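Local coordinates for virulence factor (Pectobacterium carotovorum, PDB 2W3Y), which is an S-palmitoylated virulence factor of a Drosophila pathogen that binds lipid vesicles, at residues Tyr13-His18 against Asp248-Lys253; Phe30-Gly35 against Val73-Val78; Arg64-Arg69 against Lys242-Leu247. All coordinates share one frame; numbering follows the deposited sequence.

Contact 1 (Tyr13-His18 against Asp248-Lys253)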
loop_
_atom_site.group_PDB
_atom_site.type_symbol
_atom_site.label_atom_id
_atom_site.label_comp_id
_atom_site.label_asym_id
_atom_site.label_seq_id
_atom_site.Cartn_x
_atom_site.Cartn_y
_atom_site.Cartn_z
ATOM N N TYR A 13 10.844 -19.698 2.751
ATOM C CA TYR A 13 9.474 -19.399 3.177
ATOM C C TYR A 13 8.537 -19.328 1.968
ATOM O O TYR A 13 7.458 -19.940 1.948
ATOM C CB TYR A 13 9.434 -18.087 3.989
ATOM C CG TYR A 13 8.037 -17.732 4.452
ATOM C CD1 TYR A 13 7.486 -18.333 5.590
ATOM C CD2 TYR A 13 7.254 -16.811 3.736
ATOM C CE1 TYR A 13 6.191 -18.034 6.010
ATOM C CE2 TYR A 13 5.967 -16.499 4.152
ATOM C CZ TYR A 13 5.445 -17.111 5.288
ATOM O OH TYR A 13 4.170 -16.805 5.699
ATOM N N PHE A 14 8.980 -18.591 0.957
ATOM C CA PHE A 14 8.222 -18.414 -0.275
ATOM C C PHE A 14 8.213 -19.665 -1.155
ATOM O O PHE A 14 7.188 -19.974 -1.771
ATOM C CB PHE A 14 8.730 -17.178 -1.028
ATOM C CG PHE A 14 8.136 -15.888 -0.521
ATOM C CD1 PHE A 14 8.546 -15.337 0.697
ATOM C CD2 PHE A 14 7.140 -15.234 -1.252
ATOM C CE1 PHE A 14 7.966 -14.153 1.192
ATOM C CE2 PHE A 14 6.572 -14.048 -0.781
ATOM C CZ PHE A 14 6.984 -13.502 0.441
ATOM N N GLN A 15 9.334 -20.400 -1.184
ATOM C CA GLN A 15 9.401 -21.681 -1.909
ATOM C C GLN A 15 8.328 -22.637 -1.393
ATOM O O GLN A 15 7.663 -23.317 -2.173
ATOM C CB GLN A 15 10.813 -22.320 -1.827
ATOM C CG GLN A 15 11.018 -23.577 -2.705
ATOM C CD GLN A 15 11.460 -23.277 -4.159
ATOM O OE1 GLN A 15 12.573 -22.829 -4.399
ATOM N NE2 GLN A 15 10.592 -23.556 -5.114
ATOM N N ASN A 16 8.141 -22.657 -0.077
ATOM C CA ASN A 16 7.160 -23.536 0.544
ATOM C C ASN A 16 5.718 -23.136 0.232
ATOM O O ASN A 16 4.871 -24.002 -0.021
ATOM C CB ASN A 16 7.381 -23.602 2.055
ATOM C CG ASN A 16 6.371 -24.486 2.746
ATOM O OD1 ASN A 16 5.580 -24.016 3.567
ATOM N ND2 ASN A 16 6.364 -25.775 2.393
ATOM N N ILE A 17 5.441 -21.831 0.247
ATOM C CA ILE A 17 4.106 -21.336 -0.086
ATOM C C ILE A 17 3.682 -21.795 -1.481
ATOM O O ILE A 17 2.577 -22.316 -1.660
ATOM C CB ILE A 17 4.009 -19.790 0.082
ATOM C CG1 ILE A 17 3.950 -19.432 1.572
ATOM C CG2 ILE A 17 2.780 -19.214 -0.646
ATOM C CD1 ILE A 17 4.139 -17.951 1.864
ATOM N N HIS A 18 4.580 -21.656 -2.450
ATOM C CA HIS A 18 4.219 -21.868 -3.848
ATOM C C HIS A 18 4.334 -23.323 -4.367
ATOM O O HIS A 18 3.950 -23.611 -5.498
ATOM C CB HIS A 18 4.959 -20.856 -4.742
ATOM C CG HIS A 18 4.407 -19.459 -4.653
ATOM N ND1 HIS A 18 5.161 -18.378 -4.239
ATOM C CD2 HIS A 18 3.171 -18.971 -4.921
ATOM C CE1 HIS A 18 4.410 -17.288 -4.253
ATOM N NE2 HIS A 18 3.202 -17.619 -4.668
ATOM N N ASP A 248 12.380 -11.822 -9.225
ATOM C CA ASP A 248 12.207 -12.616 -10.445
ATOM C C ASP A 248 11.560 -13.990 -10.202
ATOM O O ASP A 248 10.706 -14.425 -10.972
ATOM C CB ASP A 248 13.554 -12.749 -11.192
ATOM C CG ASP A 248 13.894 -11.511 -12.010
ATOM O OD1 ASP A 248 12.984 -10.675 -12.239
ATOM O OD2 ASP A 248 15.065 -11.369 -12.445
ATOM N N LYS A 249 11.938 -14.648 -9.111
ATOM C CA LYS A 249 11.438 -15.986 -8.802
ATOM C C LYS A 249 9.960 -16.034 -8.350
ATOM O O LYS A 249 9.222 -16.974 -8.675
ATOM C CB LYS A 249 12.348 -16.641 -7.748
ATOM C CG LYS A 249 12.127 -18.141 -7.560
ATOM C CD LYS A 249 13.198 -18.771 -6.660
ATOM C CE LYS A 249 12.793 -20.162 -6.181
ATOM N NZ LYS A 249 13.695 -20.667 -5.078
ATOM N N TYR A 250 9.532 -15.020 -7.605
ATOM C CA TYR A 250 8.232 -15.064 -6.947
ATOM C C TYR A 250 7.260 -14.012 -7.472
ATOM O O TYR A 250 6.230 -13.734 -6.839
ATOM C CB TYR A 250 8.424 -14.965 -5.435
ATOM C CG TYR A 250 9.224 -16.138 -4.871
ATOM C CD1 TYR A 250 8.686 -17.426 -4.869
ATOM C CD2 TYR A 250 10.509 -15.957 -4.362
ATOM C CE1 TYR A 250 9.400 -18.511 -4.370
ATOM C CE2 TYR A 250 11.243 -17.045 -3.853
ATOM C CZ TYR A 250 10.678 -18.312 -3.866
ATOM O OH TYR A 250 11.363 -19.397 -3.374
ATOM N N GLU A 251 7.585 -13.471 -8.649
ATOM C CA GLU A 251 6.835 -12.384 -9.304
ATOM C C GLU A 251 5.319 -12.602 -9.356
ATOM O O GLU A 251 4.854 -13.618 -9.840
ATOM C CB GLU A 251 7.360 -12.152 -10.732
ATOM C CG GLU A 251 6.770 -10.899 -11.395
ATOM C CD GLU A 251 7.282 -10.650 -12.807
ATOM O OE1 GLU A 251 6.533 -10.007 -13.588
ATOM O OE2 GLU A 251 8.418 -11.089 -13.136
ATOM N N GLY A 252 4.558 -11.632 -8.859
ATOM C CA GLY A 252 3.107 -11.652 -9.016
ATOM C C GLY A 252 2.697 -10.883 -10.267
ATOM O O GLY A 252 3.481 -10.116 -10.809
ATOM N N LYS A 253 1.470 -11.105 -10.731
ATOM C CA LYS A 253 0.860 -10.268 -11.767
ATOM C C LYS A 253 0.957 -8.792 -11.381
ATOM O O LYS A 253 0.908 -8.455 -10.205
ATOM C CB LYS A 253 -0.613 -10.650 -11.940
ATOM C CG LYS A 253 -0.911 -11.523 -13.151
ATOM C CD LYS A 253 -0.570 -12.961 -12.922
ATOM C CE LYS A 253 -1.058 -13.794 -14.104
ATOM N NZ LYS A 253 -0.340 -15.085 -14.209
#

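Contact 2 (Phe30-Gly35 against Val73-Val78)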
loop_
_atom_site.group_PDB
_atom_site.type_symbol
_atom_site.label_atom_id
_atom_site.label_comp_id
_atom_site.label_asym_id
_atom_site.label_seq_id
_atom_site.Cartn_x
_atom_site.Cartn_y
_atom_site.Cartn_z
ATOM N N PHE A 30 2.540 -15.478 -10.677
ATOM C CA PHE A 30 1.544 -15.900 -9.693
ATOM C C PHE A 30 0.362 -14.939 -9.584
ATOM O O PHE A 30 0.545 -13.731 -9.566
ATOM C CB PHE A 30 2.211 -16.156 -8.352
ATOM C CG PHE A 30 3.301 -17.200 -8.419
ATOM C CD1 PHE A 30 2.985 -18.542 -8.659
ATOM C CD2 PHE A 30 4.637 -16.839 -8.282
ATOM C CE1 PHE A 30 3.996 -19.521 -8.736
ATOM C CE2 PHE A 30 5.657 -17.809 -8.346
ATOM C CZ PHE A 30 5.336 -19.150 -8.587
ATOM N N ASP A 31 -0.848 -15.497 -9.538
ATOM C CA ASP A 31 -2.074 -14.706 -9.338
ATOM C C ASP A 31 -2.008 -13.895 -8.041
ATOM O O ASP A 31 -1.469 -14.367 -7.042
ATOM C CB ASP A 31 -3.299 -15.618 -9.300
ATOM C CG ASP A 31 -3.597 -16.256 -10.645
ATOM O OD1 ASP A 31 -3.135 -15.722 -11.677
ATOM O OD2 ASP A 31 -4.311 -17.291 -10.667
ATOM N N ILE A 32 -2.549 -12.678 -8.065
ATOM C CA ILE A 32 -2.602 -11.841 -6.863
ATOM C C ILE A 32 -4.017 -11.790 -6.325
ATOM O O ILE A 32 -4.954 -12.239 -6.991
ATOM C CB ILE A 32 -2.004 -10.409 -7.085
ATOM C CG1 ILE A 32 -2.869 -9.587 -8.061
ATOM C CG2 ILE A 32 -0.513 -10.525 -7.504
ATOM C CD1 ILE A 32 -2.551 -8.076 -8.078
ATOM N N VAL A 33 -4.169 -11.274 -5.112
ATOM C CA VAL A 33 -5.465 -11.194 -4.493
ATOM C C VAL A 33 -6.287 -10.144 -5.254
ATOM O O VAL A 33 -5.821 -9.016 -5.440
ATOM C CB VAL A 33 -5.346 -10.860 -2.997
ATOM C CG1 VAL A 33 -6.734 -10.558 -2.382
ATOM C CG2 VAL A 33 -4.599 -12.002 -2.249
ATOM N N PRO A 34 -7.484 -10.527 -5.735
ATOM C CA PRO A 34 -8.311 -9.586 -6.512
ATOM C C PRO A 34 -8.651 -8.320 -5.724
ATOM O O PRO A 34 -8.992 -8.393 -4.533
ATOM C CB PRO A 34 -9.570 -10.407 -6.830
ATOM C CG PRO A 34 -9.066 -11.837 -6.802
ATOM C CD PRO A 34 -8.119 -11.851 -5.642
ATOM N N GLY A 35 -8.547 -7.174 -6.390
ATOM C CA GLY A 35 -8.685 -5.876 -5.729
ATOM C C GLY A 35 -10.061 -5.632 -5.140
ATOM O O GLY A 35 -10.187 -4.987 -4.108
ATOM N N VAL A 73 4.469 -9.446 -5.100
ATOM C CA VAL A 73 5.047 -10.663 -4.449
ATOM C C VAL A 73 4.312 -11.015 -3.143
ATOM O O VAL A 73 3.928 -12.174 -2.940
ATOM C CB VAL A 73 6.593 -10.547 -4.230
ATOM C CG1 VAL A 73 7.123 -11.623 -3.257
ATOM C CG2 VAL A 73 7.307 -10.658 -5.547
ATOM N N ALA A 74 4.085 -10.025 -2.278
ATOM C CA ALA A 74 3.379 -10.273 -1.022
ATOM C C ALA A 74 1.938 -10.749 -1.287
ATOM O O ALA A 74 1.469 -11.742 -0.710
ATOM C CB ALA A 74 3.404 -9.044 -0.133
ATOM N N SER A 75 1.257 -10.058 -2.196
ATOM C CA SER A 75 -0.113 -10.386 -2.564
ATOM C C SER A 75 -0.278 -11.793 -3.139
ATOM O O SER A 75 -1.261 -12.467 -2.832
ATOM C CB SER A 75 -0.676 -9.364 -3.552
ATOM O OG SER A 75 -2.034 -9.669 -3.801
ATOM N N ALA A 76 0.674 -12.213 -3.977
ATOM C CA ALA A 76 0.653 -13.552 -4.582
ATOM C C ALA A 76 0.850 -14.694 -3.566
ATOM O O ALA A 76 0.156 -15.723 -3.652
ATOM C CB ALA A 76 1.645 -13.642 -5.740
ATOM N N ALA A 77 1.743 -14.483 -2.594
ATOM C CA ALA A 77 1.940 -15.402 -1.457
ATOM C C ALA A 77 0.667 -15.572 -0.621
ATOM O O ALA A 77 0.279 -16.694 -0.282
ATOM C CB ALA A 77 3.094 -14.917 -0.571
ATOM N N VAL A 78 0.009 -14.452 -0.322
ATOM C CA VAL A 78 -1.254 -14.432 0.415
ATOM C C VAL A 78 -2.344 -15.203 -0.321
ATOM O O VAL A 78 -3.027 -16.020 0.286
ATOM C CB VAL A 78 -1.755 -12.978 0.689
ATOM C CG1 VAL A 78 -3.233 -12.990 1.136
ATOM C CG2 VAL A 78 -0.877 -12.303 1.724
HETATM O O HOH W 1 -0.852 -16.793 -5.953
#

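Contact 3 (Arg64-Arg69 against Lys242-Leu247)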
loop_
_atom_site.group_PDB
_atom_site.type_symbol
_atom_site.label_atom_id
_atom_site.label_comp_id
_atom_site.label_asym_id
_atom_site.label_seq_id
_atom_site.Cartn_x
_atom_site.Cartn_y
_atom_site.Cartn_z
ATOM N N ARG A 64 10.196 2.974 -7.336
ATOM C CA ARG A 64 8.774 2.759 -7.590
ATOM C C ARG A 64 8.518 1.401 -8.221
ATOM O O ARG A 64 7.606 0.693 -7.786
ATOM C CB ARG A 64 8.159 3.907 -8.416
ATOM C CG ARG A 64 8.077 5.214 -7.632
ATOM C CD ARG A 64 7.394 6.339 -8.392
ATOM N NE ARG A 64 6.113 5.944 -8.989
ATOM C CZ ARG A 64 5.158 6.796 -9.350
ATOM N NH1 ARG A 64 5.305 8.093 -9.150
ATOM N NH2 ARG A 64 4.041 6.347 -9.898
ATOM N N ILE A 65 9.322 1.024 -9.223
ATOM C CA ILE A 65 9.194 -0.301 -9.844
ATOM C C ILE A 65 9.447 -1.425 -8.855
ATOM O O ILE A 65 8.682 -2.398 -8.801
ATOM C CB ILE A 65 10.119 -0.515 -11.086
ATOM C CG1 ILE A 65 9.917 0.571 -12.154
ATOM C CG2 ILE A 65 9.924 -1.924 -11.675
ATOM C CD1 ILE A 65 8.514 0.857 -12.539
ATOM N N LEU A 66 10.517 -1.298 -8.079
ATOM C CA LEU A 66 10.838 -2.283 -7.039
ATOM C C LEU A 66 9.708 -2.495 -6.020
ATOM O O LEU A 66 9.363 -3.636 -5.688
ATOM C CB LEU A 66 12.116 -1.881 -6.308
ATOM C CG LEU A 66 13.438 -2.031 -7.068
ATOM C CD1 LEU A 66 14.581 -1.370 -6.270
ATOM C CD2 LEU A 66 13.753 -3.506 -7.371
ATOM N N MET A 67 9.139 -1.397 -5.529
ATOM C CA MET A 67 8.103 -1.494 -4.500
ATOM C C MET A 67 6.808 -2.129 -5.035
ATOM O O MET A 67 6.192 -2.945 -4.334
ATOM C CB MET A 67 7.847 -0.129 -3.846
ATOM C CG MET A 67 8.946 0.356 -2.880
ATOM S SD MET A 67 9.394 -0.727 -1.482
ATOM C CE MET A 67 10.665 -1.792 -2.133
ATOM N N GLU A 68 6.407 -1.777 -6.269
ATOM C CA GLU A 68 5.220 -2.404 -6.897
ATOM C C GLU A 68 5.415 -3.927 -7.060
ATOM O O GLU A 68 4.470 -4.717 -6.908
ATOM C CB GLU A 68 4.853 -1.747 -8.234
ATOM C CG GLU A 68 4.418 -0.270 -8.104
ATOM C CD GLU A 68 3.595 0.271 -9.285
ATOM O OE1 GLU A 68 3.337 -0.457 -10.281
ATOM O OE2 GLU A 68 3.172 1.453 -9.202
ATOM N N ARG A 69 6.650 -4.326 -7.345
ATOM C CA ARG A 69 6.996 -5.738 -7.462
ATOM C C ARG A 69 6.936 -6.460 -6.114
ATOM O O ARG A 69 6.439 -7.588 -6.046
ATOM C CB ARG A 69 8.376 -5.906 -8.101
ATOM C CG ARG A 69 8.395 -5.521 -9.591
ATOM C CD ARG A 69 9.786 -5.700 -10.183
ATOM N NE ARG A 69 10.002 -7.106 -10.531
ATOM C CZ ARG A 69 11.152 -7.632 -10.951
ATOM N NH1 ARG A 69 12.240 -6.876 -11.081
ATOM N NH2 ARG A 69 11.207 -8.927 -11.242
ATOM N N LYS A 242 20.489 -10.402 -4.757
ATOM C CA LYS A 242 19.506 -11.200 -4.014
ATOM C C LYS A 242 18.090 -10.618 -4.132
ATOM O O LYS A 242 17.131 -11.373 -4.237
ATOM C CB LYS A 242 19.915 -11.499 -2.556
ATOM C CG LYS A 242 19.896 -10.332 -1.579
ATOM C CD LYS A 242 19.910 -10.844 -0.118
ATOM C CE LYS A 242 18.510 -10.821 0.507
ATOM N NZ LYS A 242 18.226 -11.923 1.466
ATOM N N VAL A 243 17.988 -9.288 -4.133
ATOM C CA VAL A 243 16.731 -8.580 -4.386
ATOM C C VAL A 243 16.167 -8.994 -5.748
ATOM O O VAL A 243 15.070 -9.543 -5.814
ATOM C CB VAL A 243 16.904 -7.029 -4.296
ATOM C CG1 VAL A 243 15.650 -6.281 -4.787
ATOM C CG2 VAL A 243 17.253 -6.601 -2.848
ATOM N N ASP A 244 16.947 -8.769 -6.815
ATOM C CA ASP A 244 16.518 -9.042 -8.195
ATOM C C ASP A 244 16.136 -10.495 -8.451
ATOM O O ASP A 244 15.124 -10.750 -9.108
ATOM C CB ASP A 244 17.581 -8.589 -9.204
ATOM C CG ASP A 244 17.655 -7.073 -9.334
ATOM O OD1 ASP A 244 16.699 -6.377 -8.899
ATOM O OD2 ASP A 244 18.678 -6.576 -9.862
ATOM N N ASN A 245 16.929 -11.430 -7.915
ATOM C CA ASN A 245 16.660 -12.858 -8.068
ATOM C C ASN A 245 15.380 -13.283 -7.353
ATOM O O ASN A 245 14.580 -14.046 -7.890
ATOM C CB ASN A 245 17.838 -13.715 -7.560
ATOM C CG ASN A 245 19.060 -13.687 -8.498
ATOM O OD1 ASN A 245 18.941 -13.467 -9.707
ATOM N ND2 ASN A 245 20.240 -13.921 -7.928
ATOM N N PHE A 246 15.207 -12.796 -6.131
ATOM C CA PHE A 246 14.014 -13.094 -5.339
ATOM C C PHE A 246 12.759 -12.562 -6.043
ATOM O O PHE A 246 11.774 -13.287 -6.214
ATOM C CB PHE A 246 14.157 -12.478 -3.946
ATOM C CG PHE A 246 12.928 -12.613 -3.092
ATOM C CD1 PHE A 246 12.732 -13.747 -2.308
ATOM C CD2 PHE A 246 11.975 -11.592 -3.056
ATOM C CE1 PHE A 246 11.598 -13.891 -1.516
ATOM C CE2 PHE A 246 10.835 -11.724 -2.263
ATOM C CZ PHE A 246 10.645 -12.882 -1.501
ATOM N N LEU A 247 12.806 -11.296 -6.444
ATOM C CA LEU A 247 11.692 -10.675 -7.171
ATOM C C LEU A 247 11.349 -11.402 -8.488
ATOM O O LEU A 247 10.175 -11.608 -8.803
ATOM C CB LEU A 247 11.953 -9.181 -7.401
ATOM C CG LEU A 247 11.960 -8.241 -6.183
ATOM C CD1 LEU A 247 12.053 -6.819 -6.658
ATOM C CD2 LEU A 247 10.720 -8.415 -5.286
HETATM O O HOH W 2 8.693 -9.487 -8.951
#

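Contact 1 (Tyr13-His18 against Asp248-Lys253)
F14 and Y250 meet at the centre of an aromatic cluster, completed by H18, that packs the N-terminal helix 9-18 against the C-terminal end of helix 237-250. Y250 has the larger role: its ring lies against F14, held between two aliphatic groups. On one face sits F14 CB, 3.6 Å from the ring centroid and nearly on the normal, a clear CH-pi contact; the opposite face is covered by CG of its own neighbour K249. With CG of F14 anti to the carbonyl carbon (chi1 -83°), the phenyl ring is led off beyond the CB contact, its edge still toward that face of Y250, the centroids 5.6 Å apart and the planes at 52°. V97 and L101 of helix 91-105 and V73 and A77 of helix 57-81 touch the F14 side chain, and F246 meets its ring edge-to-face, a setting suited to a purely apolar ring. H18, one turn on, meets Y250 rim to rim, its ND1 3.7 Å from Y250 CD1, while its ring stacks with F30. Tyrosine suits the central position because its ring offers two faces to aliphatic groups while its hydroxyl hydrogen-bonds to D11. The same aspartate forms a salt bridge with K249, whose extended chain runs past the Y250 ring to D11 and Q15. There it crosses Q15 at about a right angle. K249 NZ approaches Q15 OE1 from above the amide carbonyl plane, 38° out of it, as a hydrogen-bond donor, though the 2.5 Å between these two atoms is doubtfully short.

Contact 2 (Phe30-Gly35 against Val73-Val78)
A76, S75 and V33 carry the contact of an irregular loop, 30-35, packed on the side of helix 57-81. A76 has slightly more surface buried by the loop than the other two, and alanine suits the place because its methyl group is small enough for the backbones to close in, I32 CA and A76 CA lying 4.3 Å apart. F30 CB rests on that methyl at 3.7 Å from A76 CB, and A76 CA makes a CH...O contact with D31 O. S75 supplies the direct hydrogen bond. With the hydroxyl trans to the amide nitrogen (chi1 -176°), OG is carried out toward the loop, where it accepts V33 N at 3.0 Å and a nearly straight 161°. The same oxygen is hydrogen-bonded to the hydroxyl of Y44, so a small polar side chain here ties the loop amide and a strand residue to one buried point on the helix. V33 points its side chain toward the helix: CG2 lies 3.8 Å from V78 CG1, the two valines crossing at a slant. Compact, beta-branched valine suits a buried site so close to the backbone. A water completes the join, donating to D31 O and to A76 O, each 2.7 Å from it.

Contact 3 (Arg64-Arg69 against Lys242-Leu247)
L247 reaches toward helix 57-81 and meets two side chains one turn apart, L66 and R69, with different parts of itself. Its CD1 touches L66 CD2 at 3.8 Å, while its CB faces one side of the R69 guanidinium. Both leucines have CG anti to the carbonyl carbon and an extended second torsion, and they cross at about a right angle. In L66 (chi1 -72°) this shape carries CD2 across the gap, although the side chain leaves its backbone alongside the partner helix; CD2 also rests on V243 CG1 at 4.2 Å. These contacts join two helices packed at a signed crossing angle of 44°, with the short axes 11.4 Å apart. Such a wide separation is bridged by long side chains, and leucine suits it by holding its branch two bonds out from the backbone. F70 and V73 of helix 57-81 also touch L247, and F228 of strand 214-228 touches L66. R69 lies toward the margin. Its chain is extended at chi2 and then bends at chi3 (81°), which lays the flat guanidinium over L247, with L247 CB 3.9 Å from its plane and over its centre. Arginine fits this boundary: its guanidinium face packs on leucine while NH2 makes a salt bridge to D248. A water donates to L247 O at 2.6 Å and weakly accepts from R69 NE at 3.1 Å.

Contacts 1 and 3 share helix 237-250, and contacts 2 and 3 share helix 57-81, so the three form one continuous packed region; their centres lie about 10 Å (1 and 2), 12 Å (1 and 3) and 15 Å (2 and 3) apart. The 30-35 and 248-253 segments are joined by probable backbone hydrogen bonds, K253 N to F30 O at 3.0 Å and E251 O to F30 N at 3.1 Å. Contact 1 is tied to contact 3 by the salt bridge of D248 OD1 with R69 NH2, 2.7 Å long. V73 CG1 is shared, packing on F14 CE2 at 3.5 Å and F246 CE2 at 3.8 Å. The palmitate lies elsewhere in the fold.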